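Local coordinates for phosphotriesterase family protein (Listeria monocytogenes serotype 4b str. H7858, PDB 3PNZ) that probably hydrolyses phosphorylated sugar lactones, using a two-zinc centre held in an amidohydrolase (TIM-barrel) fold, at residues A[9-13]-A[14-18]; A[35-38]-A[39-42]; A[253-256]-A[257-261]; A[306-310]-A[311-315]. All blocks are in the same frame, centred on the assembly; numbering follows the deposited sequence.

Interaction 1 of 4, residues A[9-13]-A[14-18]; sequences GDIAP and EQLGF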
loop_
_atom_site.group_PDB
_atom_site.type_symbol
_atom_site.label_atom_id
_atom_site.label_comp_id
_atom_site.label_asym_id
_atom_site.label_seq_id
_atom_site.Cartn_x
_atom_site.Cartn_y
_atom_site.Cartn_z
ATOM N N GLY A 9 2.175 18.173 1.191
ATOM C CA GLY A 9 3.417 18.615 1.805
ATOM C C GLY A 9 4.148 17.542 2.592
ATOM O O GLY A 9 3.591 16.475 2.895
ATOM N N ASP A 10 5.406 17.825 2.920
ATOM C CA ASP A 10 6.191 16.934 3.762
ATOM C C ASP A 10 5.930 17.281 5.222
ATOM O O ASP A 10 6.033 18.444 5.621
ATOM C CB ASP A 10 7.680 17.049 3.423
ATOM C CG ASP A 10 7.979 16.696 1.971
ATOM O OD1 ASP A 10 7.169 15.976 1.338
ATOM O OD2 ASP A 10 9.025 17.138 1.452
ATOM N N ILE A 11 5.570 16.276 6.013
ATOM C CA ILE A 11 5.152 16.490 7.388
ATOM C C ILE A 11 6.071 15.766 8.361
ATOM O O ILE A 11 6.799 14.851 7.971
ATOM C CB ILE A 11 3.685 16.034 7.615
ATOM C CG1 ILE A 11 3.546 14.513 7.457
ATOM C CG2 ILE A 11 2.757 16.757 6.660
ATOM C CD1 ILE A 11 2.146 13.999 7.812
ATOM N N ALA A 12 6.033 16.171 9.629
ATOM C CA ALA A 12 6.817 15.502 10.658
ATOM C C ALA A 12 6.169 14.167 10.980
ATOM O O ALA A 12 4.945 14.033 10.889
ATOM C CB ALA A 12 6.891 16.362 11.917
ATOM N N PRO A 13 6.979 13.168 11.354
ATOM C CA PRO A 13 6.381 11.868 11.693
ATOM C C PRO A 13 5.297 11.995 12.753
ATOM O O PRO A 13 4.288 11.289 12.708
ATOM C CB PRO A 13 7.569 11.070 12.226
ATOM C CG PRO A 13 8.742 11.637 11.495
ATOM C CD PRO A 13 8.450 13.117 11.330
ATOM N N GLU A 14 5.492 12.911 13.694
ATOM C CA GLU A 14 4.541 13.108 14.771
ATOM C C GLU A 14 3.184 13.614 14.263
ATOM O O GLU A 14 2.179 13.511 14.963
ATOM C CB GLU A 14 5.137 14.065 15.809
ATOM C CG GLU A 14 6.462 13.563 16.424
ATOM C CD GLU A 14 7.645 13.489 15.433
ATOM O OE1 GLU A 14 7.657 14.220 14.413
ATOM O OE2 GLU A 14 8.584 12.696 15.689
ATOM N N GLN A 15 3.155 14.139 13.040
ATOM C CA GLN A 15 1.925 14.658 12.444
ATOM C C GLN A 15 1.130 13.599 11.662
ATOM O O GLN A 15 0.017 13.869 11.208
ATOM C CB GLN A 15 2.231 15.827 11.497
ATOM C CG GLN A 15 2.896 17.045 12.158
ATOM C CD GLN A 15 3.214 18.161 11.155
ATOM O OE1 GLN A 15 4.301 18.206 10.558
ATOM N NE2 GLN A 15 2.256 19.064 10.961
ATOM N N LEU A 16 1.715 12.416 11.476
ATOM C CA LEU A 16 1.045 11.362 10.703
ATOM C C LEU A 16 -0.250 10.886 11.381
ATOM O O LEU A 16 -1.287 10.732 10.729
ATOM C CB LEU A 16 1.998 10.185 10.454
ATOM C CG LEU A 16 1.607 9.231 9.321
ATOM C CD1 LEU A 16 1.691 9.963 8.003
ATOM C CD2 LEU A 16 2.535 8.003 9.320
ATOM N N GLY A 17 -0.189 10.660 12.691
ATOM C CA GLY A 17 -1.341 10.227 13.456
ATOM C C GLY A 17 -1.862 8.860 13.043
ATOM O O GLY A 17 -1.124 8.054 12.464
ATOM N N PHE A 18 -3.134 8.616 13.343
ATOM C CA PHE A 18 -3.776 7.329 13.095
ATOM C C PHE A 18 -3.843 7.047 11.597
ATOM O O PHE A 18 -4.421 7.823 10.838
ATOM C CB PHE A 18 -5.183 7.306 13.713
ATOM C CG PHE A 18 -5.800 5.944 13.738
ATOM C CD1 PHE A 18 -5.689 5.143 14.860
ATOM C CD2 PHE A 18 -6.479 5.462 12.636
ATOM C CE1 PHE A 18 -6.246 3.872 14.883
ATOM C CE2 PHE A 18 -7.042 4.198 12.653
ATOM C CZ PHE A 18 -6.922 3.403 13.777
HETATM O O HOH W 1 2.330 10.086 14.211
#
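A12 and Q15 close the turn that carries the chain out of the small antiparallel hairpin 4-6/9-11 toward the first barrel strand, 19-23. Q15 N donates to A12 O at 2.8 Å, and one residue on, L16 N donates to P13 O at 3.1 Å; these are two overlapping type I turns, with P13, E14 and Q15 all at helical backbone angles. The Q15 side chain returns to the same residue. With CG set beside its own backbone N (chi1 -61°) and the chain extended beyond it, Q15 OE1 reaches back to A12 N at 2.8 Å in a nearly straight bond (171°), so both polar backbone atoms of A12 are taken by Q15. E14 is bent at chi2 and lies alongside P13, pointing the same way; its OE1 comes 3.4 Å from P13 CD and touches A12 CB. I11 CD1 meets the buried L16 at CD1, 4.1 Å away, and I4 of the hairpin packs against both residues. P13 O has a second donor, a water at 2.7 Å that in turn accepts from G17 N and so bridges the end of the turn. Beyond it, L16 O is bonded to T62 OG1 and Q15 O to Q88 NE2, which ties the turn to the starts of strands 62-65 and 88-92. A single glutamine thus supplies a main-chain donor and a side-chain acceptor to one alanine; the two bonds together should fix the Q15 side chain relative to A12, so this surface turn is held mainly by polar bonds.

Interaction 2 of 4, residues A[35-38]-A[39-42]; sequences RDAD and DLLL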
loop_
_atom_site.group_PDB
_atom_site.type_symbol
_atom_site.label_atom_id
_atom_site.label_comp_id
_atom_site.label_asym_id
_atom_site.label_seq_id
_atom_site.Cartn_x
_atom_site.Cartn_y
_atom_site.Cartn_z
ATOM N N ARG A 35 -12.228 -5.415 -18.854
ATOM C CA ARG A 35 -12.906 -6.699 -18.672
ATOM C C ARG A 35 -14.268 -6.548 -18.013
ATOM O O ARG A 35 -14.872 -7.531 -17.577
ATOM C CB ARG A 35 -12.035 -7.660 -17.867
ATOM C CG ARG A 35 -10.916 -8.252 -18.697
ATOM C CD ARG A 35 -9.836 -8.891 -17.856
ATOM N NE ARG A 35 -8.783 -9.412 -18.719
ATOM C CZ ARG A 35 -7.942 -8.644 -19.402
ATOM N NH1 ARG A 35 -8.030 -7.319 -19.318
ATOM N NH2 ARG A 35 -7.014 -9.199 -20.168
ATOM N N ASP A 36 -14.737 -5.311 -17.938
ATOM C CA ASP A 36 -16.044 -5.005 -17.377
ATOM C C ASP A 36 -16.195 -5.463 -15.930
ATOM O O ASP A 36 -17.314 -5.665 -15.462
ATOM C CB ASP A 36 -17.150 -5.621 -18.240
ATOM C CG ASP A 36 -17.215 -5.007 -19.625
ATOM O OD1 ASP A 36 -17.313 -3.765 -19.720
ATOM O OD2 ASP A 36 -17.169 -5.767 -20.617
ATOM N N ALA A 37 -15.075 -5.616 -15.223
ATOM C CA ALA A 37 -15.116 -5.940 -13.797
ATOM C C ALA A 37 -15.426 -4.682 -12.981
ATOM O O ALA A 37 -14.559 -4.131 -12.286
ATOM C CB ALA A 37 -13.803 -6.572 -13.353
ATOM N N ASP A 38 -16.674 -4.235 -13.064
ATOM C CA ASP A 38 -17.075 -2.946 -12.503
ATOM C C ASP A 38 -16.832 -2.792 -11.000
ATOM O O ASP A 38 -16.601 -1.688 -10.518
ATOM C CB ASP A 38 -18.548 -2.667 -12.801
ATOM C CG ASP A 38 -18.935 -1.234 -12.498
ATOM O OD1 ASP A 38 -18.530 -0.339 -13.276
ATOM O OD2 ASP A 38 -19.642 -0.996 -11.490
ATOM N N ASP A 39 -16.912 -3.891 -10.256
ATOM C CA ASP A 39 -16.753 -3.819 -8.805
ATOM C C ASP A 39 -15.345 -3.363 -8.406
ATOM O O ASP A 39 -15.143 -2.867 -7.300
ATOM C CB ASP A 39 -17.074 -5.171 -8.154
ATOM C CG ASP A 39 -17.256 -5.069 -6.649
ATOM O OD1 ASP A 39 -17.755 -4.028 -6.161
ATOM O OD2 ASP A 39 -16.916 -6.049 -5.947
ATOM N N LEU A 40 -14.383 -3.520 -9.309
ATOM C CA LEU A 40 -12.999 -3.131 -9.023
ATOM C C LEU A 40 -12.678 -1.727 -9.516
ATOM O O LEU A 40 -11.520 -1.317 -9.527
ATOM C CB LEU A 40 -12.027 -4.133 -9.636
ATOM C CG LEU A 40 -11.939 -5.464 -8.878
ATOM C CD1 LEU A 40 -11.328 -6.535 -9.766
ATOM C CD2 LEU A 40 -11.130 -5.290 -7.585
ATOM N N LEU A 41 -13.706 -0.993 -9.921
ATOM C CA LEU A 41 -13.523 0.400 -10.304
ATOM C C LEU A 41 -14.102 1.318 -9.231
ATOM O O LEU A 41 -15.317 1.374 -9.033
ATOM C CB LEU A 41 -14.178 0.680 -11.657
ATOM C CG LEU A 41 -13.940 -0.343 -12.768
ATOM C CD1 LEU A 41 -14.658 0.095 -14.050
ATOM C CD2 LEU A 41 -12.463 -0.572 -13.027
ATOM N N LEU A 42 -13.232 2.030 -8.518
ATOM C CA LEU A 42 -13.690 3.018 -7.556
ATOM C C LEU A 42 -13.782 4.346 -8.298
ATOM O O LEU A 42 -12.854 5.149 -8.273
ATOM C CB LEU A 42 -12.724 3.120 -6.374
ATOM C CG LEU A 42 -12.631 1.854 -5.513
ATOM C CD1 LEU A 42 -11.600 2.010 -4.391
ATOM C CD2 LEU A 42 -13.997 1.514 -4.940
#
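A37 O accepts from L40 N at 3.0 Å, and D38 O from L41 N, also at 3.0 Å, so the chain winds through two successive i to i+3 bonds, a short 3-10 turn. Just before it, D36, at positive phi, is the C-prime residue of a Schellman motif ending helix 30-33, with A37 N bonded to W32 O and D36 N to Q33 O. A37 then forms the centre of an inverse gamma turn, in which D38 N makes a weak bond to D36 O.

Among the side chains, D38 and L41 cross at about a right angle, with D38 OD1 4.0 Å from L41 CD1. L41 CG is turned back beside its backbone N (chi1 -45°), which lays it 3.7 Å from D38 O. A37 CB meets L40 CD1 more loosely, at 4.4 Å. The two acids find their partners farther along the chain: D38 OD2 forms a salt bridge with K276 NZ, while D39 OD2 pairs with R275 NH1 and is also hydrogen-bonded to T277 OG1. The L40 side chain is about 5 Å from a bound phosphate ion, probably from the crystallisation liquor, and about 9 Å from a zinc ion, so the turn may border the pocket for a phosphorylated substrate. W32 of helix 30-33 packs on A37 and L40, and Q33 on L41; the turn therefore sits between that helix and the loop 275-277 that follows barrel strand 267-269, ahead of helix 45-57.

Interaction 3 of 4, residues A[253-256]-A[257-261]; sequences AAIL and YLVSE
Y257 N donates to A253 O at 2.9 Å, the first of four successive i to i+4 bonds between the two halves of this helical stretch. The Y257 side chain starts with CB 3.6 Å from A253 O, and CG lies opposite the backbone N (chi1 172°), which carries the ring away from the first segment toward P222 and K226 of helix 222-229. L258 follows with N bonded to A254 O at 3.2 Å; its side chain turns inward onto M235 and F237 of strand 234-237. V259 N donates to I255 O, and V259 CG2 lies 3.4 Å from the same oxygen while meeting I255 CG2 at 4.4 Å. S260 N completes the series with L256 O at 2.8 Å. The S260 hydroxyl, held between its own N and carbonyl carbon, turns back along the helix and donates from OG to Y257 O at 2.7 Å, a side chain satisfied by the preceding turn. E261 leaves the regular pattern: its N makes two weak bonds, to Y257 O and L258 O. Its CG lies 3.5 Å above one face of the Y257 ring, offset toward the rim, and OE1 forms a salt bridge with K226 NZ. The arrangement is that of the C-terminal part of an outer TIM-barrel helix, here the crossover of the beta-alpha-beta unit 234-237, 248-260, 267-269.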
loop_
_atom_site.group_PDB
_atom_site.type_symbol
_atom_site.label_atom_id
_atom_site.label_comp_id
_atom_site.label_asym_id
_atom_site.label_seq_id
_atom_site.Cartn_x
_atom_site.Cartn_y
_atom_site.Cartn_z
ATOM N N ALA A 253 -4.697 -13.941 15.380
ATOM C CA ALA A 253 -3.764 -14.921 15.940
ATOM C C ALA A 253 -2.351 -14.762 15.356
ATOM O O ALA A 253 -1.351 -14.881 16.074
ATOM C CB ALA A 253 -4.276 -16.343 15.730
ATOM N N ALA A 254 -2.275 -14.491 14.054
ATOM C CA ALA A 254 -0.993 -14.364 13.367
ATOM C C ALA A 254 -0.276 -13.104 13.846
ATOM O O ALA A 254 0.937 -13.099 14.056
ATOM C CB ALA A 254 -1.199 -14.327 11.848
ATOM N N ILE A 255 -1.036 -12.027 14.005
ATOM C CA ILE A 255 -0.481 -10.786 14.536
ATOM C C ILE A 255 0.072 -11.015 15.940
ATOM O O ILE A 255 1.203 -10.631 16.239
ATOM C CB ILE A 255 -1.535 -9.670 14.552
ATOM C CG1 ILE A 255 -1.803 -9.198 13.121
ATOM C CG2 ILE A 255 -1.075 -8.490 15.421
ATOM C CD1 ILE A 255 -3.002 -8.309 12.986
ATOM N N LEU A 256 -0.716 -11.667 16.790
ATOM C CA LEU A 256 -0.301 -11.882 18.173
ATOM C C LEU A 256 0.878 -12.845 18.286
ATOM O O LEU A 256 1.692 -12.725 19.205
ATOM C CB LEU A 256 -1.482 -12.331 19.041
ATOM C CG LEU A 256 -2.568 -11.268 19.228
ATOM C CD1 LEU A 256 -3.720 -11.847 20.031
ATOM C CD2 LEU A 256 -1.990 -10.029 19.910
ATOM N N TYR A 257 1.002 -13.783 17.352
ATOM C CA TYR A 257 2.214 -14.606 17.326
ATOM C C TYR A 257 3.448 -13.738 17.095
ATOM O O TYR A 257 4.469 -13.885 17.783
ATOM C CB TYR A 257 2.146 -15.711 16.261
ATOM C CG TYR A 257 3.467 -16.422 16.109
ATOM C CD1 TYR A 257 3.895 -17.337 17.063
ATOM C CD2 TYR A 257 4.302 -16.154 15.032
ATOM C CE1 TYR A 257 5.115 -17.980 16.944
ATOM C CE2 TYR A 257 5.532 -16.796 14.901
ATOM C CZ TYR A 257 5.927 -17.707 15.856
ATOM O OH TYR A 257 7.140 -18.339 15.725
ATOM N N LEU A 258 3.367 -12.837 16.123
ATOM C CA LEU A 258 4.501 -11.958 15.844
ATOM C C LEU A 258 4.788 -11.070 17.056
ATOM O O LEU A 258 5.951 -10.855 17.400
ATOM C CB LEU A 258 4.264 -11.117 14.587
ATOM C CG LEU A 258 4.477 -11.880 13.268
ATOM C CD1 LEU A 258 3.947 -11.073 12.089
ATOM C CD2 LEU A 258 5.966 -12.224 13.064
ATOM N N VAL A 259 3.736 -10.584 17.714
ATOM C CA VAL A 259 3.934 -9.794 18.935
ATOM C C VAL A 259 4.657 -10.638 19.981
ATOM O O VAL A 259 5.631 -10.189 20.593
ATOM C CB VAL A 259 2.620 -9.226 19.504
ATOM C CG1 VAL A 259 2.869 -8.536 20.850
ATOM C CG2 VAL A 259 1.988 -8.244 18.522
ATOM N N SER A 260 4.213 -11.877 20.165
ATOM C CA SER A 260 4.837 -12.741 21.161
ATOM C C SER A 260 6.312 -13.020 20.854
ATOM O O SER A 260 7.098 -13.288 21.762
ATOM C CB SER A 260 4.052 -14.054 21.328
ATOM O OG SER A 260 4.320 -14.936 20.250
ATOM N N GLU A 261 6.694 -12.953 19.581
ATOM C CA GLU A 261 8.072 -13.232 19.205
ATOM C C GLU A 261 8.941 -11.972 19.172
ATOM O O GLU A 261 10.118 -12.036 18.810
ATOM C CB GLU A 261 8.123 -13.970 17.861
ATOM C CG GLU A 261 7.553 -15.385 17.937
ATOM C CD GLU A 261 8.474 -16.342 18.683
ATOM O OE1 GLU A 261 9.698 -16.308 18.441
ATOM O OE2 GLU A 261 7.980 -17.132 19.512
#

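Interaction 4 of 4, residues A[306-310]-A[311-315]; sequences KGFDG and EKLVK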
loop_
_atom_site.group_PDB
_atom_site.type_symbol
_atom_site.label_atom_id
_atom_site.label_comp_id
_atom_site.label_asym_id
_atom_site.label_seq_id
_atom_site.Cartn_x
_atom_site.Cartn_y
_atom_site.Cartn_z
ATOM N N LYS A 306 -6.160 -12.325 25.983
ATOM C CA LYS A 306 -5.059 -13.269 25.810
ATOM C C LYS A 306 -3.768 -12.829 26.500
ATOM O O LYS A 306 -2.723 -13.460 26.334
ATOM C CB LYS A 306 -4.802 -13.541 24.326
ATOM C CG LYS A 306 -6.007 -14.107 23.583
ATOM C CD LYS A 306 -5.576 -15.147 22.569
ATOM C CE LYS A 306 -6.301 -14.990 21.239
ATOM N NZ LYS A 306 -7.740 -15.369 21.292
ATOM N N GLY A 307 -3.833 -11.745 27.265
ATOM C CA GLY A 307 -2.700 -11.343 28.083
ATOM C C GLY A 307 -1.794 -10.276 27.491
ATOM O O GLY A 307 -0.748 -9.956 28.056
ATOM N N PHE A 308 -2.189 -9.710 26.357
ATOM C CA PHE A 308 -1.384 -8.661 25.738
ATOM C C PHE A 308 -1.868 -7.276 26.177
ATOM O O PHE A 308 -2.888 -7.149 26.852
ATOM C CB PHE A 308 -1.421 -8.787 24.205
ATOM C CG PHE A 308 -0.875 -10.096 23.679
ATOM C CD1 PHE A 308 0.466 -10.216 23.328
ATOM C CD2 PHE A 308 -1.707 -11.197 23.510
ATOM C CE1 PHE A 308 0.971 -11.422 22.836
ATOM C CE2 PHE A 308 -1.212 -12.400 23.018
ATOM C CZ PHE A 308 0.130 -12.511 22.676
ATOM N N ASP A 309 -1.125 -6.240 25.803
ATOM C CA ASP A 309 -1.540 -4.864 26.053
ATOM C C ASP A 309 -2.212 -4.335 24.791
ATOM O O ASP A 309 -1.568 -3.718 23.944
ATOM C CB ASP A 309 -0.322 -4.010 26.417
ATOM C CG ASP A 309 -0.695 -2.614 26.905
ATOM O OD1 ASP A 309 -1.783 -2.110 26.551
ATOM O OD2 ASP A 309 0.125 -2.008 27.633
ATOM N N GLY A 310 -3.507 -4.596 24.666
ATOM C CA GLY A 310 -4.241 -4.308 23.442
ATOM C C GLY A 310 -4.174 -2.859 22.999
ATOM O O GLY A 310 -3.976 -2.557 21.820
ATOM N N GLU A 311 -4.341 -1.949 23.950
ATOM C CA GLU A 311 -4.336 -0.529 23.631
ATOM C C GLU A 311 -2.967 -0.081 23.125
ATOM O O GLU A 311 -2.872 0.691 22.169
ATOM C CB GLU A 311 -4.759 0.291 24.857
ATOM C CG GLU A 311 -6.190 0.010 25.320
ATOM C CD GLU A 311 -6.310 -1.187 26.277
ATOM O OE1 GLU A 311 -5.379 -2.031 26.349
ATOM O OE2 GLU A 311 -7.357 -1.283 26.962
ATOM N N LYS A 312 -1.911 -0.573 23.760
ATOM C CA LYS A 312 -0.553 -0.231 23.350
ATOM C C LYS A 312 -0.273 -0.748 21.939
ATOM O O LYS A 312 0.344 -0.060 21.124
ATOM C CB LYS A 312 0.473 -0.826 24.313
ATOM C CG LYS A 312 1.914 -0.477 23.966
ATOM C CD LYS A 312 2.901 -1.164 24.897
ATOM C CE LYS A 312 4.332 -0.734 24.592
ATOM N NZ LYS A 312 5.335 -1.395 25.485
ATOM N N LEU A 313 -0.726 -1.966 21.662
ATOM C CA LEU A 313 -0.510 -2.573 20.350
ATOM C C LEU A 313 -1.236 -1.794 19.258
ATOM O O LEU A 313 -0.689 -1.575 18.184
ATOM C CB LEU A 313 -0.955 -4.040 20.357
ATOM C CG LEU A 313 -0.040 -4.931 21.196
ATOM C CD1 LEU A 313 -0.627 -6.331 21.317
ATOM C CD2 LEU A 313 1.371 -4.979 20.609
ATOM N N VAL A 314 -2.471 -1.380 19.528
ATOM C CA VAL A 314 -3.208 -0.577 18.561
ATOM C C VAL A 314 -2.478 0.734 18.277
ATOM O O VAL A 314 -2.398 1.180 17.131
ATOM C CB VAL A 314 -4.657 -0.311 19.013
ATOM C CG1 VAL A 314 -5.265 0.838 18.208
ATOM C CG2 VAL A 314 -5.488 -1.595 18.872
ATOM N N LYS A 315 -1.925 1.347 19.319
ATOM C CA LYS A 315 -1.157 2.568 19.118
ATOM C C LYS A 315 0.060 2.313 18.222
ATOM O O LYS A 315 0.380 3.129 17.361
ATOM C CB LYS A 315 -0.723 3.165 20.456
ATOM C CG LYS A 315 -0.076 4.532 20.324
ATOM C CD LYS A 315 0.637 4.930 21.605
ATOM C CE LYS A 315 1.647 6.043 21.336
ATOM N NZ LYS A 315 1.014 7.180 20.609
#
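With chi1 at -171°, D309 directs CG away from its own N and brings the carboxylate over the first turn of the helix, where OD1 accepts from K312 N at 3.2 Å. The N-H points well at the oxygen (160°) but meets it from above the carboxylate plane. The D309 and K312 side chains cross at about a right angle, and K312 CB packs 3.4 Å from D309 CG before the lysine chain extends away. E311, bent at chi2, brings OE1 within 3.6 Å of D309 OD1; this pairing of like charges is probably eased by the helix N-terminus, and E311 OE2 also has a weak hydrogen bond with N304 ND2. D309 is the N-cap of helix 310-325, and F308 and L313, just before the cap and four residues after it, form a hydrophobic staple across it: F308 CB meets L313 CD1 at 3.9 Å. The preceding helix, 289-305, ends in a Schellman motif with G307 as its C-prime residue, so a tight link joins the two helices. L313 N donates to D309 O at 3.0 Å, and L313 CG lies 3.4 Å from D309 O. V314 N donates to G310 O at 3.0 Å. G310, buried, donates its own N to N304 OD1, while L313 and V314 both lean on F299 of helix 289-305.

Interactions 3 and 4 are partly buried and pack directly together: L256 CD2 lies 3.8 Å from F308 CD2 and V259 CG1 3.8 Å from F308 CD1, and V259 CG1 touches L313 CD2 at 3.9 Å, joining helix 248-260 to helix 310-325 and the loop just before it. Interactions 1 and 2 are surface turns on opposite sides of the chain's centre, about 33 Å apart between centres. Interaction 1 lies by the small hairpin, interaction 2 beside the phosphate and zinc site. Both rely on i to i+3 backbone bonds, whereas interaction 3 is regular i to i+4 helix and interaction 4 combines side-chain capping with an apolar staple. Acids pair with basic residues around interaction 2; in interaction 4 an acid caps backbone N-H.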